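Local atomic coordinates of protein PES4 (Saccharomyces cerevisiae, PDB entry 6EXX), a protein that probably binds RNA, including poly(A), poly(U) and mRNA 3'-untranslated regions, through several RNA recognition motifs, the fourth of which is this chain. Residues Phe6-Ser11 with Ile73-Trp78; Glu26-Phe31 with Thr58-Phe63. One frame throughout, in Å; residues are numbered along the deposited sequence. Where two conformers were deposited one is given.

Contact 1. Residues Phe6-Ser11 with Ile73-Trp78; sequences FLENLS and IVTTSW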
loop_
_atom_site.group_PDB
_atom_site.type_symbol
_atom_site.label_atom_id
_atom_site.label_comp_id
_atom_site.label_asym_id
_atom_site.label_seq_id
_atom_site.Cartn_x
_atom_site.Cartn_y
_atom_site.Cartn_z
ATOM N N PHE A 6 1.940 -5.899 -2.414
ATOM C CA PHE A 6 0.646 -5.824 -3.074
ATOM C C PHE A 6 -0.430 -5.499 -2.051
ATOM O O PHE A 6 -0.405 -5.978 -0.913
ATOM C CB PHE A 6 0.341 -7.121 -3.826
ATOM C CG PHE A 6 1.138 -7.261 -5.086
ATOM C CD1 PHE A 6 2.424 -7.766 -5.056
ATOM C CD2 PHE A 6 0.618 -6.848 -6.296
ATOM C CE1 PHE A 6 3.167 -7.886 -6.222
ATOM C CE2 PHE A 6 1.355 -6.962 -7.462
ATOM C CZ PHE A 6 2.630 -7.476 -7.416
ATOM N N LEU A 7 -1.343 -4.636 -2.475
ATOM C CA LEU A 7 -2.367 -4.069 -1.619
ATOM C C LEU A 7 -3.732 -4.260 -2.252
ATOM O O LEU A 7 -3.887 -4.091 -3.462
ATOM C CB LEU A 7 -2.130 -2.567 -1.448
ATOM C CG LEU A 7 -0.818 -2.163 -0.791
ATOM C CD1 LEU A 7 -0.666 -0.659 -0.796
ATOM C CD2 LEU A 7 -0.713 -2.718 0.622
ATOM N N GLU A 8 -4.732 -4.580 -1.437
ATOM C CA GLU A 8 -6.103 -4.610 -1.903
ATOM C C GLU A 8 -7.042 -4.267 -0.750
ATOM O O GLU A 8 -6.617 -4.056 0.383
ATOM C CB GLU A 8 -6.429 -5.970 -2.523
ATOM C CG GLU A 8 -6.469 -7.092 -1.527
ATOM C CD GLU A 8 -6.873 -8.412 -2.137
ATOM O OE1 GLU A 8 -6.458 -8.707 -3.276
ATOM O OE2 GLU A 8 -7.614 -9.155 -1.472
ATOM N N ASN A 9 -8.329 -4.208 -1.064
ATOM C CA ASN A 9 -9.327 -3.778 -0.099
ATOM C C ASN A 9 -9.017 -2.362 0.386
ATOM O O ASN A 9 -9.256 -2.033 1.554
ATOM C CB ASN A 9 -9.441 -4.763 1.071
ATOM C CG ASN A 9 -10.847 -4.830 1.644
ATOM O OD1 ASN A 9 -11.830 -4.836 0.892
ATOM N ND2 ASN A 9 -10.959 -4.877 2.963
ATOM N N LEU A 10 -8.516 -1.518 -0.518
ATOM C CA LEU A 10 -8.223 -0.129 -0.203
ATOM C C LEU A 10 -9.467 0.735 -0.381
ATOM O O LEU A 10 -10.036 0.836 -1.469
ATOM C CB LEU A 10 -7.123 0.420 -1.101
ATOM C CG LEU A 10 -5.811 -0.359 -1.120
ATOM C CD1 LEU A 10 -4.818 0.340 -2.009
ATOM C CD2 LEU A 10 -5.271 -0.573 0.292
ATOM N N SER A 11 -9.892 1.373 0.695
ATOM C CA SER A 11 -10.948 2.358 0.620
ATOM C C SER A 11 -10.509 3.533 -0.247
ATOM O O SER A 11 -9.333 3.753 -0.525
ATOM C CB SER A 11 -11.274 2.845 2.018
ATOM O OG SER A 11 -10.157 3.516 2.549
ATOM N N ILE A 73 -10.495 -2.965 5.880
ATOM C CA ILE A 73 -9.226 -3.445 6.415
ATOM C C ILE A 73 -8.246 -3.693 5.265
ATOM O O ILE A 73 -8.507 -4.518 4.384
ATOM C CB ILE A 73 -9.445 -4.728 7.248
ATOM C CG1 ILE A 73 -10.319 -4.416 8.467
ATOM C CG2 ILE A 73 -8.117 -5.319 7.683
ATOM C CD1 ILE A 73 -10.791 -5.641 9.223
ATOM N N VAL A 74 -7.134 -2.964 5.263
ATOM C CA VAL A 74 -6.136 -3.103 4.222
ATOM C C VAL A 74 -5.560 -4.500 4.239
ATOM O O VAL A 74 -5.124 -5.002 5.278
ATOM C CB VAL A 74 -5.013 -2.080 4.397
ATOM C CG1 VAL A 74 -3.907 -2.298 3.369
ATOM C CG2 VAL A 74 -5.580 -0.677 4.314
ATOM N N THR A 75 -5.550 -5.110 3.063
ATOM C CA THR A 75 -5.125 -6.473 2.913
ATOM C C THR A 75 -3.888 -6.499 2.023
ATOM O O THR A 75 -3.817 -5.827 0.995
ATOM C CB THR A 75 -6.324 -7.261 2.402
ATOM O OG1 THR A 75 -7.398 -7.124 3.356
ATOM C CG2 THR A 75 -5.981 -8.710 2.214
ATOM N N THR A 76 -2.888 -7.238 2.472
ATOM C CA THR A 76 -1.585 -7.199 1.851
ATOM C C THR A 76 -1.135 -8.563 1.380
ATOM O O THR A 76 -1.597 -9.604 1.871
ATOM C CB THR A 76 -0.535 -6.762 2.864
ATOM O OG1 THR A 76 -0.464 -7.749 3.908
ATOM C CG2 THR A 76 -0.880 -5.388 3.444
ATOM N N SER A 77 -0.197 -8.546 0.440
ATOM C CA SER A 77 0.600 -9.729 0.146
ATOM C C SER A 77 2.015 -9.335 -0.258
ATOM O O SER A 77 2.216 -8.397 -1.029
ATOM C CB SER A 77 -0.005 -10.582 -0.979
ATOM O OG SER A 77 0.732 -11.794 -1.127
ATOM N N TRP A 78 2.996 -10.093 0.227
ATOM C CA TRP A 78 4.344 -10.099 -0.353
ATOM C C TRP A 78 4.376 -10.930 -1.624
ATOM O O TRP A 78 3.501 -11.763 -1.858
ATOM C CB TRP A 78 5.346 -10.701 0.619
ATOM C CG TRP A 78 5.529 -9.916 1.866
ATOM C CD1 TRP A 78 5.127 -10.259 3.124
ATOM C CD2 TRP A 78 6.152 -8.630 1.977
ATOM N NE1 TRP A 78 5.476 -9.271 4.017
ATOM C CE2 TRP A 78 6.111 -8.263 3.339
ATOM C CE3 TRP A 78 6.752 -7.763 1.059
ATOM C CZ2 TRP A 78 6.634 -7.063 3.804
ATOM C CZ3 TRP A 78 7.285 -6.582 1.524
ATOM C CH2 TRP A 78 7.215 -6.236 2.885
HETATM O O HOH W 1 -12.687 -4.799 5.533
#

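Contact 2. Residues Glu26-Phe31 with Thr58-Phe63; sequences ENIRPF and TRIFNF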
loop_
_atom_site.group_PDB
_atom_site.type_symbol
_atom_site.label_atom_id
_atom_site.label_comp_id
_atom_site.label_asym_id
_atom_site.label_seq_id
_atom_site.Cartn_x
_atom_site.Cartn_y
_atom_site.Cartn_z
ATOM N N GLU A 26 8.334 8.113 6.654
ATOM C CA GLU A 26 9.354 7.128 7.007
ATOM C C GLU A 26 10.686 7.371 6.295
ATOM O O GLU A 26 11.605 6.567 6.420
ATOM C CB GLU A 26 8.846 5.725 6.681
ATOM C CG GLU A 26 7.870 5.173 7.689
ATOM C CD GLU A 26 8.532 4.818 9.020
ATOM O OE1 GLU A 26 9.776 4.666 9.064
ATOM O OE2 GLU A 26 7.812 4.706 10.038
ATOM N N ASN A 27 10.795 8.470 5.549
ATOM C CA ASN A 27 11.992 8.754 4.763
ATOM C C ASN A 27 12.301 7.616 3.792
ATOM O O ASN A 27 13.457 7.253 3.591
ATOM C CB ASN A 27 13.198 9.017 5.670
ATOM C CG ASN A 27 14.382 9.577 4.915
ATOM O OD1 ASN A 27 14.231 10.402 4.016
ATOM N ND2 ASN A 27 15.569 9.102 5.251
ATOM N N ILE A 28 11.248 7.068 3.195
ATOM C CA ILE A 28 11.358 5.985 2.223
ATOM C C ILE A 28 11.019 6.497 0.838
ATOM O O ILE A 28 10.012 7.184 0.659
ATOM C CB ILE A 28 10.408 4.827 2.585
ATOM C CG1 ILE A 28 10.926 4.119 3.836
ATOM C CG2 ILE A 28 10.251 3.843 1.417
ATOM C CD1 ILE A 28 9.957 3.165 4.447
ATOM N N ARG A 29 11.864 6.154 -0.133
ATOM C CA ARG A 29 11.636 6.484 -1.531
ATOM C C ARG A 29 11.322 5.202 -2.293
ATOM O O ARG A 29 12.227 4.465 -2.672
ATOM C CB ARG A 29 12.880 7.149 -2.124
ATOM C CG ARG A 29 13.279 8.434 -1.415
ATOM C CD ARG A 29 14.475 9.101 -2.078
ATOM N NE ARG A 29 15.663 8.253 -2.060
ATOM C CZ ARG A 29 16.302 7.830 -3.146
ATOM N NH1 ARG A 29 15.871 8.178 -4.352
ATOM N NH2 ARG A 29 17.375 7.060 -3.027
ATOM N N PRO A 30 10.029 4.917 -2.500
ATOM C CA PRO A 30 9.680 3.729 -3.275
ATOM C C PRO A 30 10.056 3.929 -4.733
ATOM O O PRO A 30 10.170 5.063 -5.194
ATOM C CB PRO A 30 8.161 3.644 -3.120
ATOM C CG PRO A 30 7.737 5.060 -2.922
ATOM C CD PRO A 30 8.842 5.713 -2.147
ATOM N N PHE A 31 10.259 2.833 -5.448
ATOM C CA PHE A 31 10.401 2.905 -6.892
ATOM C C PHE A 31 9.076 3.323 -7.529
ATOM O O PHE A 31 9.069 4.083 -8.497
ATOM C CB PHE A 31 10.841 1.560 -7.473
ATOM C CG PHE A 31 12.315 1.274 -7.356
ATOM C CD1 PHE A 31 13.261 2.255 -7.594
ATOM C CD2 PHE A 31 12.757 -0.007 -7.063
ATOM C CE1 PHE A 31 14.613 1.969 -7.511
ATOM C CE2 PHE A 31 14.107 -0.293 -6.982
ATOM C CZ PHE A 31 15.028 0.695 -7.198
ATOM N N THR A 58 9.346 -3.358 4.763
ATOM C CA THR A 58 8.972 -3.798 6.100
ATOM C C THR A 58 8.235 -2.707 6.869
ATOM O O THR A 58 7.217 -2.970 7.508
ATOM C CB THR A 58 10.249 -4.205 6.871
ATOM O OG1 THR A 58 10.763 -5.422 6.326
ATOM C CG2 THR A 58 9.988 -4.402 8.351
ATOM N N ARG A 59 8.776 -1.495 6.848
ATOM C CA ARG A 59 8.197 -0.445 7.664
ATOM C C ARG A 59 6.785 -0.085 7.209
ATOM O O ARG A 59 5.888 0.133 8.032
ATOM C CB ARG A 59 9.108 0.783 7.689
ATOM C CG ARG A 59 10.526 0.456 8.146
ATOM C CD ARG A 59 11.197 1.569 8.939
ATOM N NE ARG A 59 11.524 2.737 8.125
ATOM C CZ ARG A 59 12.559 2.820 7.293
ATOM N NH1 ARG A 59 13.384 1.794 7.118
ATOM N NH2 ARG A 59 12.764 3.945 6.621
ATOM N N ILE A 60 6.569 -0.044 5.900
ATOM C CA ILE A 60 5.253 0.280 5.373
ATOM C C ILE A 60 4.283 -0.905 5.524
ATOM O O ILE A 60 3.115 -0.716 5.871
ATOM C CB ILE A 60 5.361 0.771 3.911
ATOM C CG1 ILE A 60 6.260 2.015 3.825
ATOM C CG2 ILE A 60 3.989 1.042 3.332
ATOM C CD1 ILE A 60 5.816 3.172 4.689
ATOM N N PHE A 61 4.762 -2.124 5.306
ATOM C CA PHE A 61 3.965 -3.305 5.582
ATOM C C PHE A 61 3.452 -3.294 7.017
ATOM O O PHE A 61 2.281 -3.553 7.283
ATOM C CB PHE A 61 4.775 -4.575 5.349
ATOM C CG PHE A 61 4.055 -5.815 5.757
ATOM C CD1 PHE A 61 3.172 -6.434 4.901
ATOM C CD2 PHE A 61 4.234 -6.358 7.013
ATOM C CE1 PHE A 61 2.495 -7.575 5.278
ATOM C CE2 PHE A 61 3.555 -7.496 7.387
ATOM C CZ PHE A 61 2.693 -8.105 6.517
ATOM N N ASN A 62 4.332 -3.002 7.962
ATOM C CA ASN A 62 3.933 -3.022 9.359
ATOM C C ASN A 62 2.800 -2.039 9.624
ATOM O O ASN A 62 1.879 -2.339 10.381
ATOM C CB ASN A 62 5.125 -2.707 10.270
ATOM C CG ASN A 62 6.106 -3.848 10.387
ATOM O OD1 ASN A 62 5.779 -5.002 10.129
ATOM N ND2 ASN A 62 7.310 -3.531 10.830
ATOM N N PHE A 63 2.880 -0.863 9.016
ATOM C CA PHE A 63 1.868 0.159 9.207
ATOM C C PHE A 63 0.523 -0.226 8.582
ATOM O O PHE A 63 -0.538 0.020 9.157
ATOM C CB PHE A 63 2.362 1.485 8.619
ATOM C CG PHE A 63 1.456 2.646 8.906
ATOM C CD1 PHE A 63 0.387 2.921 8.074
ATOM C CD2 PHE A 63 1.669 3.463 9.999
ATOM C CE1 PHE A 63 -0.460 3.990 8.331
ATOM C CE2 PHE A 63 0.829 4.537 10.251
ATOM C CZ PHE A 63 -0.233 4.787 9.414
#

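Contact 1. Residues Phe6-Ser11 with Ile73-Trp78
The Phe6 ring turns an edge to Ser77, whose carbonyl O lies near the ring plane, 4.1 Å from CD1; with CG beside the backbone N (chi1 -74°), the rest of the ring leads off the strand pair. The Asn9 carboxamide works through its ND2 edge. ND2 gives Ile73 O a nearly straight bond of 2.9 Å that lies in the amide plane of Asn9, with ND2 tilted 34° from the carbonyl plane of Ile73. A water accepts from ND2 at 3.1 Å and from Ile73 N, so one NH2 group serves Ile73 O directly and Ile73 N through the water. Asn9, with positive phi, forms with Leu10 a G1 beta bulge against Tyr45 of strand 44-51. An alanine here would lack the carboxamide, which would probably cost Ile73 O its amide donor and leave the water held by Ile73 N without its second link. Ahead of the bulge the strands run antiparallel: Phe6 with Ser77 and Glu8 with Thr75 are hydrogen-bonded pairs, each with two N-H to O bonds, and Leu7 with Thr76 is the non-hydrogen-bonded pair between them. On the face bearing Leu7 and Thr76, Leu7 CD2 meets Thr76 CG2 at 3.9 Å, while Leu10 CD2 reaches Val74 CG1 at 3.8 Å; helix 54-64 packs here, Leu64 on Leu7. On the other face Glu8 CG lies 3.9 Å from Thr75 CB. Apolar groups of Leu7, Leu10 and Val74 make up most of the helix side, where Thr76 OG1 is hydrogen-bonded to Asn65 OD1; Phe6, Glu8, Thr75 and Ser77 make the other aromatic and polar. Phe6 holds the aromatic position of the RNP2 motif on the first strand, consistent with RNA stacking as in other RNA recognition motifs.

Contact 2. Residues Glu26-Phe31 with Thr58-Phe63
Glu26 and Ile28, in the turn that follows helix 16-25, meet Arg59 and Ile60 of helix 54-64, joining the two helices of the RNA recognition motif near the end of the first. That end is closed by a Schellman motif, with Asn27 at positive phi. Arg59 grips Glu26 side-on with two nitrogens, each bonded to a different oxygen. NE forms a salt bridge of 2.8 Å with Glu26 OE1, which lies close to the guanidinium plane, although NE itself stands above the carboxylate; the two planes are 57° apart. NH2 gives a 2.9 Å bond to the backbone O of Glu26, almost exactly in the guanidinium plane. Bends in the Arg59 chain, notably at chi3 (-70°), turn both donors toward the one residue. Being held at two points fixes the rotation of the guanidinium, and Ile28 CD1 rests over one of its faces, 3.6 Å from NH2. Lying at the C-terminal end of helix 16-25, the positive charge is probably also favoured by the helix dipole. Beside these polar bonds, Ile28 CD1 touches Ile60 CG1 at 3.9 Å and Glu26 CG lies 4.2 Å from Ile60 CD1; Phe51 of strand 44-51 receives both isoleucines. A charged clasp over an aliphatic layer thus pairs the two helices on one side of the sheet, as befits the beta-alpha-beta-beta-alpha-beta fold of this domain.

How the contacts relate
Contact 1 joins strands 3-10 and 72-78 near the two ends of the chain, and contact 2, made by residues between them, ties the turn after helix 16-25 to helix 54-64. Their centres are about 15 Å apart, on opposite sides of the chain's centre. Helix 54-64 connects them: Phe61 packs its ring against Thr76 and Trp78, so the strand of contact 1 rests on the helix that contact 2 holds from its other flank. Strand 44-51 also serves both, beside strand 3-10 and in contact with Ile28 and Ile60 through Phe51. One contact thus belongs to the sheet and the other to the helix layer of one domain, with the Phe6 face turned away from the helices.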